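Long-range contacts in putative periplasmic or exported protein (Salmonella enterica subsp. enterica serovar Typhimurium, PDB 4GQZ), which probably binds copper in the periplasm and so contributes to the copper resistance of this bacterium: residues F68-W73 and T156-R161; S4-F9 and Q54-P59. All coordinates share one frame; numbering follows the deposited sequence.

Overall arrangement
The two contacts lie on opposite sides of the chain's centre, with their own centres 33 Å apart and their nearest atoms about 18 Å apart, so neither touches the other. Along the chain they come in series: contact 2 ties helix 5-12 near the N-terminus to strand 55-59, and contact 1 then joins the chain after strand 63-68 to the C-terminal tail. Contact 2 is buried and borders the second subunit of the V-shaped dimer, whereas contact 1 meets no other protein chain of the assembly. The disulfide Cys78-Cys154 ties the loop that follows strand 63-68 to strand 154-155, so the two chain regions that contact 1 brings together are also joined covalently.

Contact 1: F68-W73 and T156-R161; sequences FAPYEW and TELPLR
Tyr71 and Pro159 form a single beta bridge, CA to CA 5.2 Å, flanked by two backbone hydrogen bonds between chain portions whose directions differ by 40°. Tyr71 N gives its hydrogen to Leu158 O at 3.2 Å, from above the carbonyl plane, while Leu160 N reaches Tyr71 O at 2.9 Å in an almost straight bond (174°). Proline suits position 159 because the bridge asks no N-H of it. Tyr71 CG sits between its backbone N and carbonyl carbon (chi1 75°), which swings the ring back alongside Pro159. There Pro159 CA lies over one face, toward its rim, and Pro159 CB is 3.5 Å from Tyr71 CZ. On the buried side the side chains meet through apolar groups: Leu158 CD1 touches Phe68 CD2 at 3.7 Å, and Leu160 CD2 packs against Pro70 CB at 3.9 Å. Strands 129-136 and 139-146 cover this side, through Val134 and Ala141 among others, so branched, apolar leucines suit positions 158 and 160. At the C-terminal end Arg161 bends beyond CG and folds its guanidinium back, so that NH1 donates to Leu160 O at 3.0 Å and, weakly, to Glu72 O. A water links Ala69 O with Thr156 O, its second bond being weak. The isolated bridge continues the parallel pairing of strands 63-68 and 154-155 and lays the C-terminal tail along the loop after strand 63-68.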
ATOM      1  N   PHE B  68       6.680  16.098  -7.001  1.00 16.23           N
ATOM      2  CA  PHE B  68       7.585  17.073  -7.588  1.00 16.37           C
ATOM      3  C   PHE B  68       6.924  18.434  -7.790  1.00 17.49           C
ATOM      4  O   PHE B  68       5.693  18.540  -7.914  1.00 17.34           O
ATOM      5  CB  PHE B  68       8.133  16.524  -8.916  1.00 17.17           C
ATOM      6  CG  PHE B  68       7.069  16.163  -9.909  1.00 17.70           C
ATOM      7  CD1 PHE B  68       6.495  14.902  -9.904  1.00 18.13           C
ATOM      8  CD2 PHE B  68       6.663  17.079 -10.870  1.00 19.62           C
ATOM      9  CE1 PHE B  68       5.517  14.558 -10.829  1.00 18.68           C
ATOM     10  CE2 PHE B  68       5.689  16.748 -11.796  1.00 20.88           C
ATOM     11  CZ  PHE B  68       5.112  15.477 -11.771  1.00 19.64           C
ATOM     12  N   ALA B  69       7.743  19.482  -7.845  1.00 16.16           N
ATOM     13  CA  ALA B  69       7.215  20.831  -7.935  1.00 16.30           C
ATOM     14  C   ALA B  69       7.995  21.575  -8.995  1.00 17.19           C
ATOM     15  O   ALA B  69       9.143  21.936  -8.774  1.00 18.44           O
ATOM     16  CB  ALA B  69       7.339  21.543  -6.589  1.00 18.09           C
ATOM     17  N   PRO B  70       7.396  21.764 -10.176  1.00 17.67           N
ATOM     18  CA  PRO B  70       8.130  22.523 -11.198  1.00 18.51           C
ATOM     19  C   PRO B  70       8.264  23.982 -10.778  1.00 18.00           C
ATOM     20  O   PRO B  70       7.480  24.459  -9.950  1.00 17.12           O
ATOM     21  CB  PRO B  70       7.231  22.407 -12.430  1.00 19.84           C
ATOM     22  CG  PRO B  70       6.456  21.099 -12.216  1.00 19.37           C
ATOM     23  CD  PRO B  70       6.185  21.114 -10.713  1.00 19.27           C
ATOM     24  N   TYR B  71       9.241  24.692 -11.331  1.00 17.85           N
ATOM     25  CA  TYR B  71       9.372  26.101 -11.006  1.00 18.20           C
ATOM     26  C   TYR B  71       9.860  26.922 -12.187  1.00 20.64           C
ATOM     27  O   TYR B  71      10.351  26.380 -13.177  1.00 18.65           O
ATOM     28  CB  TYR B  71      10.278  26.293  -9.789  1.00 17.86           C
ATOM     29  CG  TYR B  71      11.760  26.114 -10.039  1.00 19.53           C
ATOM     30  CD1 TYR B  71      12.341  24.855 -10.001  1.00 19.91           C
ATOM     31  CD2 TYR B  71      12.590  27.217 -10.276  1.00 21.35           C
ATOM     32  CE1 TYR B  71      13.702  24.684 -10.212  1.00 20.51           C
ATOM     33  CE2 TYR B  71      13.952  27.050 -10.481  1.00 21.51           C
ATOM     34  CZ  TYR B  71      14.496  25.786 -10.442  1.00 21.25           C
ATOM     35  OH  TYR B  71      15.845  25.601 -10.658  1.00 20.88           O
ATOM     36  N   GLU B  72       9.709  28.235 -12.084  1.00 19.95           N
ATOM     37  CA  GLU B  72      10.159  29.121 -13.147  1.00 22.18           C
ATOM     38  C   GLU B  72      11.272  30.031 -12.673  1.00 22.07           C
ATOM     39  O   GLU B  72      12.233  30.287 -13.404  1.00 23.55           O
ATOM     40  CB  GLU B  72       8.990  29.947 -13.679  1.00 23.29           C
ATOM     41  CG  GLU B  72       8.145  29.189 -14.675  1.00 24.88           C
ATOM     42  CD  GLU B  72       6.889  29.930 -15.034  1.00 26.01           C
ATOM     43  OE1 GLU B  72       6.278  30.509 -14.117  1.00 23.78           O
ATOM     44  OE2 GLU B  72       6.525  29.937 -16.227  1.00 28.16           O
ATOM     45  N   TRP B  73      11.135  30.508 -11.443  1.00 18.96           N
ATOM     46  CA  TRP B  73      12.061  31.487 -10.886  1.00 21.89           C
ATOM     47  C   TRP B  73      13.043  30.857  -9.905  1.00 22.10           C
ATOM     48  O   TRP B  73      14.233  30.753 -10.207  1.00 23.30           O
ATOM     49  CB  TRP B  73      11.266  32.613 -10.216  1.00 21.50           C
ATOM     50  CG  TRP B  73      12.093  33.696  -9.589  1.00 22.04           C
ATOM     51  CD1 TRP B  73      13.337  34.120  -9.974  1.00 22.42           C
ATOM     52  CD2 TRP B  73      11.735  34.477  -8.447  1.00 22.91           C
ATOM     53  NE1 TRP B  73      13.765  35.129  -9.138  1.00 23.54           N
ATOM     54  CE2 TRP B  73      12.798  35.371  -8.197  1.00 24.22           C
ATOM     55  CE3 TRP B  73      10.617  34.501  -7.603  1.00 21.26           C
ATOM     56  CZ2 TRP B  73      12.777  36.286  -7.136  1.00 22.11           C
ATOM     57  CZ3 TRP B  73      10.592  35.418  -6.552  1.00 20.90           C
ATOM     58  CH2 TRP B  73      11.666  36.297  -6.332  1.00 21.60           C
ATOM     59  N   THR B 156      12.564  18.820  -6.682  1.00 18.33           N
ATOM     60  CA  THR B 156      12.297  20.243  -6.897  1.00 20.04           C
ATOM     61  C   THR B 156      13.190  20.834  -7.986  1.00 19.50           C
ATOM     62  O   THR B 156      13.018  21.989  -8.372  1.00 19.81           O
ATOM     63  CB  THR B 156      12.474  21.065  -5.601  1.00 18.46           C
ATOM     64  OG1 THR B 156      13.747  20.761  -5.020  1.00 20.10           O
ATOM     65  CG2 THR B 156      11.381  20.722  -4.576  1.00 21.16           C
ATOM     66  N   GLU B 157      14.130  20.033  -8.483  1.00 21.64           N
ATOM     67  CA  GLU B 157      15.082  20.494  -9.501  1.00 23.89           C
ATOM     68  C   GLU B 157      14.476  20.447 -10.899  1.00 21.41           C
ATOM     69  O   GLU B 157      14.968  19.737 -11.773  1.00 23.52           O
ATOM     70  CB  GLU B 157      16.367  19.648  -9.467  1.00 27.42           C
ATOM     71  CG  GLU B 157      17.220  19.845  -8.198  1.00 29.52           C
ATOM     72  CD  GLU B 157      18.362  18.824  -8.064  1.00 35.56           C
ATOM     73  OE1 GLU B 157      19.039  18.833  -7.009  1.00 38.71           O
ATOM     74  OE2 GLU B 157      18.592  18.018  -9.002  1.00 33.37           O
ATOM     75  N   LEU B 158      13.399  21.191 -11.106  1.00 21.37           N
ATOM     76  CA  LEU B 158      12.708  21.162 -12.393  1.00 21.03           C
ATOM     77  C   LEU B 158      12.481  22.559 -12.938  1.00 19.76           C
ATOM     78  O   LEU B 158      11.342  23.002 -13.029  1.00 19.49           O
ATOM     79  CB  LEU B 158      11.354  20.455 -12.265  1.00 19.19           C
ATOM     80  CG  LEU B 158      11.347  18.934 -12.113  1.00 21.95           C
ATOM     81  CD1 LEU B 158       9.934  18.436 -11.771  1.00 21.11           C
ATOM     82  CD2 LEU B 158      11.860  18.272 -13.373  1.00 19.37           C
ATOM     83  N   PRO B 159      13.563  23.251 -13.330  1.00 20.54           N
ATOM     84  CA  PRO B 159      13.402  24.602 -13.886  1.00 20.56           C
ATOM     85  C   PRO B 159      12.845  24.604 -15.314  1.00 23.24           C
ATOM     86  O   PRO B 159      13.485  24.108 -16.249  1.00 23.83           O
ATOM     87  CB  PRO B 159      14.823  25.152 -13.857  1.00 23.18           C
ATOM     88  CG  PRO B 159      15.699  23.929 -14.020  1.00 22.57           C
ATOM     89  CD  PRO B 159      14.980  22.832 -13.280  1.00 20.61           C
ATOM     90  N   LEU B 160      11.646  25.154 -15.473  1.00 22.18           N
ATOM     91  CA  LEU B 160      11.006  25.251 -16.778  1.00 23.43           C
ATOM     92  C   LEU B 160      11.757  26.223 -17.677  1.00 26.89           C
ATOM     93  O   LEU B 160      11.874  27.403 -17.345  1.00 27.26           O
ATOM     94  CB  LEU B 160       9.577  25.764 -16.623  1.00 22.91           C
ATOM     95  CG  LEU B 160       8.375  24.820 -16.516  1.00 27.27           C
ATOM     96  CD1 LEU B 160       8.722  23.331 -16.633  1.00 23.09           C
ATOM     97  CD2 LEU B 160       7.569  25.098 -15.268  1.00 22.28           C
ATOM     98  N   ARG B 161      12.241  25.744 -18.821  1.00 26.85           N
ATOM     99  CA  ARG B 161      12.860  26.634 -19.806  1.00 27.10           C
ATOM    100  C   ARG B 161      12.254  26.358 -21.179  1.00 31.30           C
ATOM    101  O   ARG B 161      12.210  27.236 -22.049  1.00 33.03           O
ATOM    102  CB  ARG B 161      14.382  26.441 -19.857  1.00 28.82           C
ATOM    103  CG  ARG B 161      15.131  26.586 -18.526  1.00 29.67           C
ATOM    104  CD  ARG B 161      14.894  27.954 -17.884  1.00 31.39           C
ATOM    105  NE  ARG B 161      15.675  28.159 -16.655  1.00 33.28           N
ATOM    106  CZ  ARG B 161      15.150  28.305 -15.438  1.00 33.86           C
ATOM    107  NH1 ARG B 161      13.828  28.257 -15.256  1.00 30.60           N
ATOM    108  NH2 ARG B 161      15.950  28.490 -14.391  1.00 34.39           N
ATOM    109  OXT ARG B 161      11.787  25.247 -21.457  1.00 28.70           O
TER
HETATM  110  O   HOH W   1      10.281  23.668  -7.135  1.00 20.44           O

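Contact 2: S4-F9 and Q54-P59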
ATOM      1  N   SER B   4      -4.739   2.439  20.054  1.00 22.75           N
ATOM      2  CA  SER B   4      -3.500   3.201  20.198  1.00 22.56           C
ATOM      3  C   SER B   4      -3.693   4.690  19.899  1.00 21.19           C
ATOM      4  O   SER B   4      -4.690   5.089  19.284  1.00 20.72           O
ATOM      5  CB  SER B   4      -2.436   2.642  19.266  1.00 19.57           C
ATOM      6  OG  SER B   4      -2.854   2.729  17.912  1.00 19.99           O
ATOM      7  N   SER B   5      -2.737   5.515  20.332  1.00 19.26           N
ATOM      8  CA  SER B   5      -2.718   6.923  19.953  1.00 20.48           C
ATOM      9  C   SER B   5      -2.661   7.056  18.439  1.00 19.70           C
ATOM     10  O   SER B   5      -3.266   7.965  17.858  1.00 21.05           O
ATOM     11  CB  SER B   5      -1.513   7.639  20.578  1.00 22.27           C
ATOM     12  OG  SER B   5      -1.631   7.702  21.985  1.00 23.57           O
ATOM     13  N   GLU B   6      -1.924   6.145  17.807  1.00 19.73           N
ATOM     14  CA  GLU B   6      -1.792   6.126  16.357  1.00 19.06           C
ATOM     15  C   GLU B   6      -3.138   5.907  15.702  1.00 20.10           C
ATOM     16  O   GLU B   6      -3.523   6.640  14.777  1.00 19.95           O
ATOM     17  CB  GLU B   6      -0.788   5.042  15.918  1.00 18.37           C
ATOM     18  CG  GLU B   6      -0.661   4.874  14.389  1.00 20.28           C
ATOM     19  CD  GLU B   6      -1.535   3.748  13.843  1.00 20.48           C
ATOM     20  OE1 GLU B   6      -1.797   2.784  14.596  1.00 18.84           O
ATOM     21  OE2 GLU B   6      -1.951   3.821  12.657  1.00 20.79           O
ATOM     22  N   SER B   7      -3.866   4.903  16.176  1.00 18.72           N
ATOM     23  CA  SER B   7      -5.192   4.628  15.616  1.00 21.11           C
ATOM     24  C   SER B   7      -6.129   5.807  15.831  1.00 21.76           C
ATOM     25  O   SER B   7      -6.880   6.192  14.936  1.00 24.76           O
ATOM     26  CB  SER B   7      -5.790   3.370  16.240  1.00 19.94           C
ATOM     27  OG  SER B   7      -5.088   2.227  15.796  1.00 21.94           O
ATOM     28  N   ALA B   8      -6.063   6.401  17.014  1.00 21.55           N
ATOM     29  CA  ALA B   8      -6.912   7.551  17.302  1.00 23.27           C
ATOM     30  C   ALA B   8      -6.559   8.768  16.431  1.00 25.69           C
ATOM     31  O   ALA B   8      -7.456   9.496  15.998  1.00 26.95           O
ATOM     32  CB  ALA B   8      -6.871   7.899  18.785  1.00 23.40           C
ATOM     33  N   PHE B   9      -5.265   8.981  16.173  1.00 23.55           N
ATOM     34  CA  PHE B   9      -4.812  10.074  15.304  1.00 25.07           C
ATOM     35  C   PHE B   9      -5.470   9.934  13.943  1.00 24.53           C
ATOM     36  O   PHE B   9      -6.023  10.891  13.412  1.00 25.80           O
ATOM     37  CB  PHE B   9      -3.282  10.039  15.147  1.00 23.85           C
ATOM     38  CG  PHE B   9      -2.722  11.128  14.256  1.00 23.77           C
ATOM     39  CD1 PHE B   9      -2.625  10.941  12.891  1.00 22.35           C
ATOM     40  CD2 PHE B   9      -2.277  12.333  14.799  1.00 28.83           C
ATOM     41  CE1 PHE B   9      -2.110  11.930  12.066  1.00 25.33           C
ATOM     42  CE2 PHE B   9      -1.755  13.328  13.984  1.00 26.97           C
ATOM     43  CZ  PHE B   9      -1.675  13.125  12.614  1.00 25.54           C
ATOM     44  N   GLN B  54       5.387  13.275  19.223  1.00 35.81           N
ATOM     45  CA  GLN B  54       5.208  11.841  18.973  1.00 33.51           C
ATOM     46  C   GLN B  54       4.925  11.503  17.505  1.00 29.70           C
ATOM     47  O   GLN B  54       4.082  12.133  16.872  1.00 27.19           O
ATOM     48  CB  GLN B  54       4.057  11.343  19.843  1.00 32.33           C
ATOM     49  CG  GLN B  54       3.860   9.857  19.842  1.00 32.16           C
ATOM     50  CD  GLN B  54       3.230   9.358  21.129  1.00 34.66           C
ATOM     51  OE1 GLN B  54       2.003   9.270  21.245  1.00 36.89           O
ATOM     52  NE2 GLN B  54       4.071   9.025  22.108  1.00 34.85           N
ATOM     53  N   ILE B  55       5.604  10.485  16.987  1.00 29.29           N
ATOM     54  CA  ILE B  55       5.569  10.185  15.562  1.00 26.49           C
ATOM     55  C   ILE B  55       4.989   8.815  15.265  1.00 23.73           C
ATOM     56  O   ILE B  55       5.372   7.823  15.886  1.00 26.41           O
ATOM     57  CB  ILE B  55       6.989  10.238  14.968  1.00 30.08           C
ATOM     58  CG1 ILE B  55       7.672  11.544  15.375  1.00 32.72           C
ATOM     59  CG2 ILE B  55       6.948  10.086  13.448  1.00 26.54           C
ATOM     60  CD1 ILE B  55       9.138  11.371  15.785  1.00 35.00           C
ATOM     61  N   TYR B  56       4.083   8.759  14.294  1.00 22.87           N
ATOM     62  CA  TYR B  56       3.480   7.502  13.874  1.00 21.40           C
ATOM     63  C   TYR B  56       4.008   7.198  12.498  1.00 21.58           C
ATOM     64  O   TYR B  56       4.251   8.125  11.725  1.00 20.71           O
ATOM     65  CB  TYR B  56       1.957   7.629  13.832  1.00 20.48           C
ATOM     66  CG  TYR B  56       1.383   8.227  15.105  1.00 20.80           C
ATOM     67  CD1 TYR B  56       1.571   7.606  16.328  1.00 20.82           C
ATOM     68  CD2 TYR B  56       0.659   9.418  15.072  1.00 20.96           C
ATOM     69  CE1 TYR B  56       1.056   8.162  17.510  1.00 21.59           C
ATOM     70  CE2 TYR B  56       0.139   9.979  16.236  1.00 23.38           C
ATOM     71  CZ  TYR B  56       0.345   9.341  17.447  1.00 23.74           C
ATOM     72  OH  TYR B  56      -0.166   9.905  18.587  1.00 25.84           O
ATOM     73  N   THR B  57       4.202   5.916  12.191  1.00 20.24           N
ATOM     74  CA  THR B  57       4.715   5.513  10.879  1.00 20.90           C
ATOM     75  C   THR B  57       3.823   4.493  10.193  1.00 22.99           C
ATOM     76  O   THR B  57       3.566   3.410  10.732  1.00 22.63           O
ATOM     77  CB  THR B  57       6.138   4.926  10.959  1.00 24.08           C
ATOM     78  OG1 THR B  57       6.152   3.814  11.863  1.00 28.51           O
ATOM     79  CG2 THR B  57       7.131   5.980  11.432  1.00 25.75           C
ATOM     80  N   LEU B  58       3.356   4.836   8.996  1.00 19.61           N
ATOM     81  CA  LEU B  58       2.502   3.944   8.233  1.00 18.89           C
ATOM     82  C   LEU B  58       3.290   3.463   7.023  1.00 20.09           C
ATOM     83  O   LEU B  58       3.750   4.273   6.218  1.00 19.53           O
ATOM     84  CB  LEU B  58       1.243   4.670   7.772  1.00 19.44           C
ATOM     85  CG  LEU B  58       0.382   5.382   8.814  1.00 21.23           C
ATOM     86  CD1 LEU B  58      -0.861   5.991   8.164  1.00 21.91           C
ATOM     87  CD2 LEU B  58      -0.003   4.455   9.957  1.00 22.38           C
ATOM     88  N   PRO B  59       3.469   2.145   6.902  1.00 18.49           N
ATOM     89  CA  PRO B  59       4.191   1.599   5.743  1.00 19.62           C
ATOM     90  C   PRO B  59       3.456   1.896   4.448  1.00 18.63           C
ATOM     91  O   PRO B  59       2.211   1.852   4.416  1.00 18.26           O
ATOM     92  CB  PRO B  59       4.185   0.090   6.004  1.00 17.98           C
ATOM     93  CG  PRO B  59       3.994  -0.041   7.506  1.00 20.41           C
ATOM     94  CD  PRO B  59       3.088   1.101   7.872  1.00 19.18           C
TER
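Gln54 reaches helix 5-9 with its amide oxygen, whose approach to Ser5 CB, 3.9 Å, is loose. Tyr56 does most of the work. Its large flat ring suits a place facing the helix, lying under Glu6 with Glu6 CA 3.8 Å from the ring centroid, a CH-pi contact over the face. Tyr56 OH comes within 3.3 Å of Ser5 CB. Phe9 meets the same ring obliquely, centroids 5.3 Å apart and planes at 54°. The backbone directs its CB to 3.6 Å from Tyr56 CE2, and with CG anti to the backbone N (chi1 180°) the ring is carried on so that Tyr56 CD2 lies over one of its faces. Leu58 then adds a methyl, CD2, at 3.4 Å from Glu6 OE2, while Glu6 OE1 is bonded to Thr57 N of the second subunit. Ser4, the N-cap, accepts from Ser7 N through OG at 3.0 Å, and also bonds to Ile55 O of the second subunit. The helix crosses strand 55-59 at 76°, with axes 9.2 Å apart; within this chain the strand is an outermost one of a four-stranded antiparallel sheet, and Phe9 and Leu58 also pack on Leu49 of the adjoining strand 46-50.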